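Local coordinates for putative surface anchored protein (Clostridium perfringens B, PDB 4NI6), which probably forms part of the repetitive Ig-like shaft of a cell-surface adhesin, whose domains are stabilised by autocatalytically formed internal ester cross-links, at residues Asn49-Leu54 with Thr68-Val73; Met55-Asp60 with Lys97-Glu102; Ala104-Asn109 with Asp120-Val125. One frame throughout, in Å; residues are numbered along the deposited sequence. Where two conformers were deposited one is given.

How the interactions relate
All three contacts are antiparallel strand pairings in one sheet, and none of them is pure core. Interactions 1 and 2 share strand 47-57: the first pairs it with 63-74 in a hairpin, the second with 97-106, and a probable backbone hydrogen bond between K53 O and F101 N joins them. Strand 97-106 continues into interaction 3, where it meets 121-139 near one end of the domain. Interaction 1 is a surface contact rich in hydroxyls and charges, with L50 turned inward beneath it. Interaction 2, partly buried, relies on valines, a methionine and aromatic rings. Interaction 3, the farthest from the chain centre, is again at the surface, and there a serine hydroxyl binds backbone groups just before the chain turns a corner.

Interaction 1: Asn49-Leu54 with Thr68-Val73; sequences NLTGKL and TKTTEV
K53 lies alongside T68, and its chain can be followed outward as it reaches the neighbouring strand. CB leaves on the same face as T51 and N49. K53 CG is set beside the backbone N and passes 3.6 Å from T68 OG1. The chain then runs straight through CD, and a bend at chi4 (-59°) turns K53 NZ back to donate to T68 OG1 at 3.0 Å. The ammonium also forms a salt bridge with E65, so the threonine is its second partner. T68 OG1 in turn makes a weak bond to G52 O. Two residues along, on the same face, T51 OG1 and T70 OG1 are 2.7 Å apart and hydrogen-bonded. Both hydroxyls stand beside their own backbone N, which brings them together over this non-hydrogen-bonded pair.

The two strands, 47-57 and 63-74, form a beta hairpin of the Ig-like domain, and the backbone bonds fall on the intervening pairs, L50 with T71 and G52 with K69. L50 N donates to T71 O at 2.9 Å, almost straight at 169°, and T71 N answers to L50 O. G52 and K69 repeat this exchange. Beta-branched threonine suits such extended, exposed positions. G52 brings no side chain to the inner face, where its CA packs against the E102 carboxylate.

On that inner face L50 CB meets V73 CG2 at 3.9 Å, while L50 also reaches L85 and V73 reaches W83. On the outer face the N49 amide and the E72 carboxylate run side by side, their planes 27° apart. Their link is doubtful in detail, since E72 has two conformers and the modelled bond is unusually short.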
# COMPACT_ATOMS: atom_id res chain seq x y z
N ASN A 49 2.51 5.38 12.29
CA ASN A 49 2.41 6.21 11.11
C ASN A 49 2.42 5.27 9.90
O ASN A 49 3.43 4.61 9.64
CB ASN A 49 3.65 7.11 11.01
CG ASN A 49 4.09 7.77 12.34
OD1 ASN A 49 5.28 7.72 12.73
ND2 ASN A 49 3.19 8.50 12.96
N LEU A 50 1.34 5.26 9.11
CA LEU A 50 1.24 4.41 7.92
C LEU A 50 1.43 5.28 6.69
O LEU A 50 0.61 6.18 6.44
CB LEU A 50 -0.11 3.71 7.89
CG LEU A 50 -0.31 2.81 6.65
CD1 LEU A 50 0.63 1.62 6.66
CD2 LEU A 50 -1.76 2.35 6.52
N THR A 51 2.51 5.06 5.98
CA THR A 51 2.73 5.76 4.69
C THR A 51 2.54 4.80 3.54
O THR A 51 3.20 3.79 3.43
CB THR A 51 4.15 6.34 4.61
OG1 THR A 51 4.32 7.31 5.65
CG2 THR A 51 4.39 7.02 3.23
N GLY A 52 1.60 5.14 2.66
CA GLY A 52 1.39 4.41 1.41
C GLY A 52 1.83 5.23 0.23
O GLY A 52 1.71 6.44 0.24
N LYS A 53 2.49 4.55 -0.69
CA LYS A 53 2.95 5.17 -1.93
C LYS A 53 2.44 4.40 -3.12
O LYS A 53 2.43 3.17 -3.15
CB LYS A 53 4.46 5.22 -1.97
CG LYS A 53 5.05 6.15 -0.91
CD LYS A 53 6.56 6.13 -0.92
CE LYS A 53 7.10 7.05 0.17
NZ LYS A 53 6.61 8.44 -0.07
N LEU A 54 1.98 5.14 -4.14
CA LEU A 54 1.59 4.56 -5.41
C LEU A 54 2.74 4.83 -6.39
O LEU A 54 3.06 5.99 -6.64
CB LEU A 54 0.29 5.19 -5.92
CG LEU A 54 -0.31 4.60 -7.19
CD1 LEU A 54 -0.64 3.13 -7.01
CD2 LEU A 54 -1.54 5.40 -7.60
N THR A 68 1.52 9.81 -2.59
CA THR A 68 1.90 9.36 -1.26
C THR A 68 0.83 9.86 -0.29
O THR A 68 0.35 10.97 -0.42
CB THR A 68 3.33 9.85 -0.92
OG1 THR A 68 3.76 9.25 0.32
CG2 THR A 68 3.44 11.36 -0.77
N LYS A 69 0.57 9.05 0.74
CA LYS A 69 -0.37 9.43 1.78
C LYS A 69 0.09 8.85 3.09
O LYS A 69 0.45 7.68 3.14
CB LYS A 69 -1.76 8.89 1.47
CG LYS A 69 -2.80 9.40 2.44
CD LYS A 69 -4.20 9.10 1.95
CE LYS A 69 -5.21 9.17 3.09
NZ LYS A 69 -5.34 10.54 3.66
N THR A 70 0.06 9.67 4.13
CA THR A 70 0.36 9.18 5.48
C THR A 70 -0.83 9.45 6.41
O THR A 70 -1.37 10.56 6.44
CB THR A 70 1.66 9.81 6.03
OG1 THR A 70 2.73 9.46 5.16
CG2 THR A 70 1.98 9.31 7.43
N THR A 71 -1.21 8.43 7.19
CA THR A 71 -2.27 8.58 8.20
C THR A 71 -1.78 7.90 9.48
O THR A 71 -0.90 7.03 9.43
CB THR A 71 -3.61 7.92 7.76
OG1 THR A 71 -3.38 6.54 7.47
CG2 THR A 71 -4.22 8.62 6.55
N GLU A 72 -2.34 8.30 10.62
CA GLU A 72 -2.10 7.58 11.87
C GLU A 72 -3.11 6.47 12.04
O GLU A 72 -4.32 6.65 11.78
CB GLU A 72 -2.17 8.51 13.08
CG GLU A 72 -1.15 9.63 13.08
CD GLU A 72 0.13 9.30 13.81
OE1 GLU A 72 0.77 8.28 13.48
OE2 GLU A 72 0.59 10.18 14.56
N VAL A 73 -2.60 5.27 12.30
CA VAL A 73 -3.42 4.09 12.50
C VAL A 73 -3.04 3.47 13.86
O VAL A 73 -2.00 3.79 14.40
CB VAL A 73 -3.23 3.06 11.34
CG1 VAL A 73 -3.72 3.63 9.99
CG2 VAL A 73 -1.77 2.62 11.24

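Interaction 2: Met55-Asp60 with Lys97-Glu102; sequences MHVKDD and KYVVFE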
# COMPACT_ATOMS: atom_id res chain seq x y z
N MET A 55 3.37 3.77 -6.87
CA MET A 55 4.57 3.87 -7.70
C MET A 55 4.27 3.42 -9.13
O MET A 55 3.70 2.35 -9.33
CB MET A 55 5.64 2.94 -7.14
CG MET A 55 5.95 3.15 -5.66
SD MET A 55 6.53 4.82 -5.21
CE MET A 55 8.12 4.76 -6.00
N HIS A 56 4.66 4.24 -10.10
CA HIS A 56 4.64 3.86 -11.51
C HIS A 56 5.81 2.96 -11.78
O HIS A 56 6.96 3.30 -11.49
CB HIS A 56 4.68 5.14 -12.33
CG HIS A 56 4.71 4.94 -13.81
ND1 HIS A 56 5.19 5.89 -14.63
CD2 HIS A 56 4.34 3.88 -14.62
CE1 HIS A 56 5.04 5.51 -15.91
NE2 HIS A 56 4.55 4.27 -15.92
N VAL A 57 5.52 1.74 -12.22
CA VAL A 57 6.54 0.73 -12.53
C VAL A 57 6.88 0.77 -14.01
O VAL A 57 6.05 0.41 -14.85
CB VAL A 57 6.04 -0.70 -12.22
CG1 VAL A 57 7.15 -1.72 -12.44
CG2 VAL A 57 5.49 -0.77 -10.81
N LYS A 58 8.12 1.14 -14.33
CA LYS A 58 8.55 1.21 -15.72
C LYS A 58 9.07 -0.14 -16.21
O LYS A 58 9.40 -1.01 -15.42
CB LYS A 58 9.59 2.31 -15.88
CG LYS A 58 9.04 3.67 -15.54
CD LYS A 58 10.02 4.78 -15.87
CE LYS A 58 9.30 5.95 -16.52
NZ LYS A 58 10.24 6.99 -16.99
N ASP A 59 9.05 -0.33 -17.53
CA ASP A 59 9.51 -1.58 -18.12
C ASP A 59 10.92 -1.94 -17.64
O ASP A 59 11.25 -3.12 -17.49
CB ASP A 59 9.48 -1.50 -19.64
N ASP A 60 11.77 -0.92 -17.46
CA ASP A 60 13.14 -1.15 -17.03
C ASP A 60 13.25 -1.40 -15.52
O ASP A 60 14.35 -1.51 -14.98
CB ASP A 60 14.06 -0.01 -17.49
CG ASP A 60 13.76 1.31 -16.79
OD1 ASP A 60 13.01 1.30 -15.79
OD2 ASP A 60 14.36 2.34 -17.21
N LYS A 97 1.52 0.45 -15.57
CA LYS A 97 1.44 -0.40 -14.38
C LYS A 97 1.87 0.38 -13.14
O LYS A 97 2.85 1.12 -13.19
CB LYS A 97 2.36 -1.61 -14.57
CG LYS A 97 2.34 -2.61 -13.42
CD LYS A 97 3.47 -3.61 -13.56
CE LYS A 97 3.11 -4.74 -14.51
NZ LYS A 97 4.22 -5.74 -14.53
N TYR A 98 1.11 0.21 -12.07
CA TYR A 98 1.35 0.90 -10.80
C TYR A 98 1.28 -0.09 -9.66
O TYR A 98 0.49 -0.99 -9.67
CB TYR A 98 0.31 1.99 -10.54
CG TYR A 98 0.26 3.02 -11.66
CD1 TYR A 98 -0.51 2.81 -12.84
CD2 TYR A 98 1.00 4.17 -11.59
CE1 TYR A 98 -0.46 3.70 -13.92
CE2 TYR A 98 1.07 5.05 -12.66
CZ TYR A 98 0.31 4.83 -13.80
OH TYR A 98 0.30 5.74 -14.81
N VAL A 99 2.11 0.13 -8.62
CA VAL A 99 2.14 -0.74 -7.44
C VAL A 99 2.10 0.09 -6.16
O VAL A 99 2.67 1.16 -6.10
CB VAL A 99 3.36 -1.68 -7.50
CG1 VAL A 99 4.69 -0.92 -7.45
CG2 VAL A 99 3.33 -2.76 -6.42
N VAL A 100 1.40 -0.46 -5.18
CA VAL A 100 1.32 0.18 -3.85
C VAL A 100 2.35 -0.38 -2.89
O VAL A 100 2.51 -1.59 -2.80
CB VAL A 100 -0.07 0.01 -3.24
CG1 VAL A 100 -0.15 0.65 -1.85
CG2 VAL A 100 -1.15 0.60 -4.14
N PHE A 101 3.11 0.55 -2.30
CA PHE A 101 4.03 0.27 -1.20
C PHE A 101 3.38 0.74 0.12
O PHE A 101 2.69 1.77 0.15
CB PHE A 101 5.28 1.06 -1.41
CG PHE A 101 6.24 0.52 -2.44
CD1 PHE A 101 5.94 -0.57 -3.24
CD2 PHE A 101 7.46 1.16 -2.63
CE1 PHE A 101 6.83 -1.03 -4.19
CE2 PHE A 101 8.37 0.70 -3.57
CZ PHE A 101 8.06 -0.39 -4.36
N GLU A 102 3.68 0.04 1.23
CA GLU A 102 3.20 0.46 2.57
C GLU A 102 4.32 0.32 3.59
O GLU A 102 5.12 -0.61 3.51
CB GLU A 102 2.06 -0.44 3.02
CG GLU A 102 0.78 -0.32 2.23
CD GLU A 102 -0.03 0.96 2.45
OE1 GLU A 102 -1.09 1.12 1.76
OE2 GLU A 102 0.41 1.87 3.16
O HOH W 1 4.24 0.64 -16.75
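V57 CG2 and V99 CG1 press together at 3.5 Å, tighter than usual for two methyls. V99 CG1 occupies the place between its backbone N and carbonyl carbon (chi1 64°), and from there it also lies 4.0 Å from M55 CB. M55 then extends the apolar patch across F101, crossing it at about a right angle. M55 CG sits over one ring face, 4.0 Å from the F101 centroid and 13° off the normal, a CH-pi contact. The sulfur SD lies more obliquely, completing a Met-aromatic pair. A flexible thioether suits this place because it can bend at chi2 and chi3 and stay close to the ring.

The other face of the sheet carries aromatic rings. The H56 and Y98 planes are 27° apart but slid so far that they barely overlap, and the closer touch is H56 CB to Y98 CE2 at 3.6 Å. K97 O meets the imidazole at its edge, in plane, 3.4 Å from H56 CD2. Outward, H56 NE2 is hydrogen-bonded to E96 and Y98 OH to Q93 N, which ties both rings down at their polar ends. M55 and V99 exchange two backbone bonds. V57 N donates to K97 O, and beyond it a water bridges V57 O and K97 N.

Strand 97-106 runs here between 47-57 and 121-139: T136 touches K97 and V99, L137 packs on Y98, and strand 63-74 supplies L63 against M55 and F101.

Interaction 3: Ala104-Asn109 with Asp120-Val125; sequences AESVEN and DTKQVV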
# COMPACT_ATOMS: atom_id res chain seq x y z
N ALA A 104 4.77 0.96 7.82
CA ALA A 104 4.18 1.28 9.14
C ALA A 104 5.32 1.46 10.14
O ALA A 104 6.14 0.56 10.33
CB ALA A 104 3.30 0.15 9.62
N GLU A 105 5.38 2.63 10.75
CA GLU A 105 6.41 2.92 11.74
C GLU A 105 5.72 3.28 13.06
O GLU A 105 4.91 4.21 13.12
CB GLU A 105 7.24 4.11 11.28
CG GLU A 105 8.30 4.56 12.29
CD GLU A 105 8.83 5.94 11.97
OE1 GLU A 105 8.03 6.88 11.78
OE2 GLU A 105 10.06 6.07 11.90
N SER A 106 6.11 2.64 14.16
CA SER A 106 5.43 2.97 15.43
C SER A 106 5.73 4.41 15.84
O SER A 106 6.81 4.93 15.57
CB SER A 106 5.80 1.97 16.53
OG SER A 106 7.19 2.03 16.86
N VAL A 107 4.76 5.02 16.53
CA VAL A 107 4.94 6.36 17.06
C VAL A 107 5.92 6.37 18.25
O VAL A 107 6.77 7.26 18.36
CB VAL A 107 3.59 6.97 17.48
CG1 VAL A 107 3.79 8.30 18.20
CG2 VAL A 107 2.69 7.16 16.25
N GLU A 108 5.80 5.35 19.09
CA GLU A 108 6.65 5.18 20.28
C GLU A 108 7.84 4.28 19.98
O GLU A 108 7.79 3.44 19.08
CB GLU A 108 5.82 4.59 21.42
CG GLU A 108 4.54 5.35 21.72
CD GLU A 108 4.80 6.70 22.36
OE1 GLU A 108 3.88 7.53 22.36
OE2 GLU A 108 5.91 6.89 22.91
N ASN A 109 8.89 4.41 20.79
CA ASN A 109 9.95 3.42 20.77
C ASN A 109 9.43 2.10 21.34
O ASN A 109 8.87 2.08 22.44
CB ASN A 109 11.17 3.91 21.58
CG ASN A 109 11.93 5.02 20.86
OD1 ASN A 109 11.97 5.08 19.63
ND2 ASN A 109 12.53 5.92 21.64
N ASP A 120 14.72 2.27 22.34
CA ASP A 120 15.35 3.40 21.66
C ASP A 120 15.02 3.47 20.17
O ASP A 120 15.47 4.40 19.47
CB ASP A 120 16.87 3.43 21.84
CG ASP A 120 17.56 2.19 21.31
OD1 ASP A 120 16.99 1.46 20.47
OD2 ASP A 120 18.73 1.96 21.70
N THR A 121 14.17 2.55 19.69
CA THR A 121 13.93 2.36 18.27
C THR A 121 12.47 2.09 18.03
O THR A 121 11.82 1.39 18.77
CB THR A 121 14.78 1.19 17.69
OG1 THR A 121 16.18 1.48 17.89
CG2 THR A 121 14.51 1.00 16.23
N LYS A 122 11.94 2.70 16.96
CA LYS A 122 10.55 2.48 16.51
C LYS A 122 10.47 1.15 15.72
O LYS A 122 11.41 0.78 15.02
CB LYS A 122 10.06 3.66 15.64
CG LYS A 122 10.07 5.05 16.31
CD LYS A 122 9.81 6.20 15.32
CE LYS A 122 10.04 7.58 15.95
NZ LYS A 122 9.80 8.76 15.06
N GLN A 123 9.39 0.40 15.93
CA GLN A 123 9.12 -0.79 15.12
C GLN A 123 8.71 -0.35 13.71
O GLN A 123 7.78 0.44 13.56
CB GLN A 123 7.97 -1.60 15.72
CG GLN A 123 7.77 -2.90 14.95
CD GLN A 123 6.62 -3.72 15.48
OE1 GLN A 123 5.67 -3.20 16.03
NE2 GLN A 123 6.69 -5.01 15.24
N VAL A 124 9.43 -0.83 12.70
CA VAL A 124 9.09 -0.54 11.29
C VAL A 124 8.78 -1.87 10.67
O VAL A 124 9.59 -2.79 10.68
CB VAL A 124 10.29 0.13 10.59
CG1 VAL A 124 10.04 0.21 9.08
CG2 VAL A 124 10.53 1.52 11.16
N VAL A 125 7.62 -1.93 10.02
CA VAL A 125 7.20 -3.10 9.27
C VAL A 125 6.67 -2.59 7.93
O VAL A 125 5.88 -1.64 7.86
CB VAL A 125 6.11 -3.88 10.03
CG1 VAL A 125 5.77 -5.17 9.32
CG2 VAL A 125 6.58 -4.19 11.45
O HOH W 2 7.30 9.17 16.86
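A104 and V125 open the pairing with two backbone hydrogen bonds, A104 N to V125 O at 2.8 Å and V125 N to A104 O. The small A104 methyl suits its buried place. E105, on the opposite face, has an extended chain whose CG rests 3.9 Å from V124 CG2, and its carboxylate lies beside the aliphatic part of K122. K122 has two conformers; in one, K122 NZ stays 4.2 Å from E105 OE2, beyond a salt bridge.

S106 closes the regular pairing. S106 N donates to Q123 O at 2.8 Å. A rotation that tucks it back over the main chain (chi1 64°) lets S106 OG accept from Q123 N at 2.9 Å with a bent 136° angle and donate to E108 O at 2.7 Å. A short hydroxyl is well suited to bind both strand and turn. The chain swings around a corner at V107 and E108, where a water connects V107 O with K122 NZ. N109 then packs its amide against the D120-T121 peptide, with N109 OD1 3.4 Å from T121 N but poorly angled for a bond. D120 and T121 form a classic beta bulge opposite I111.

At S106 the hydroxyl, not the backbone O, accepts from Q123 N, while S106 O is buried without a partner. The E105-K122 attraction is probably modest, so cohesion here probably rests on the backbone bonds, the S106 hydroxyl and the K122 methylenes packed on S106 O and E105.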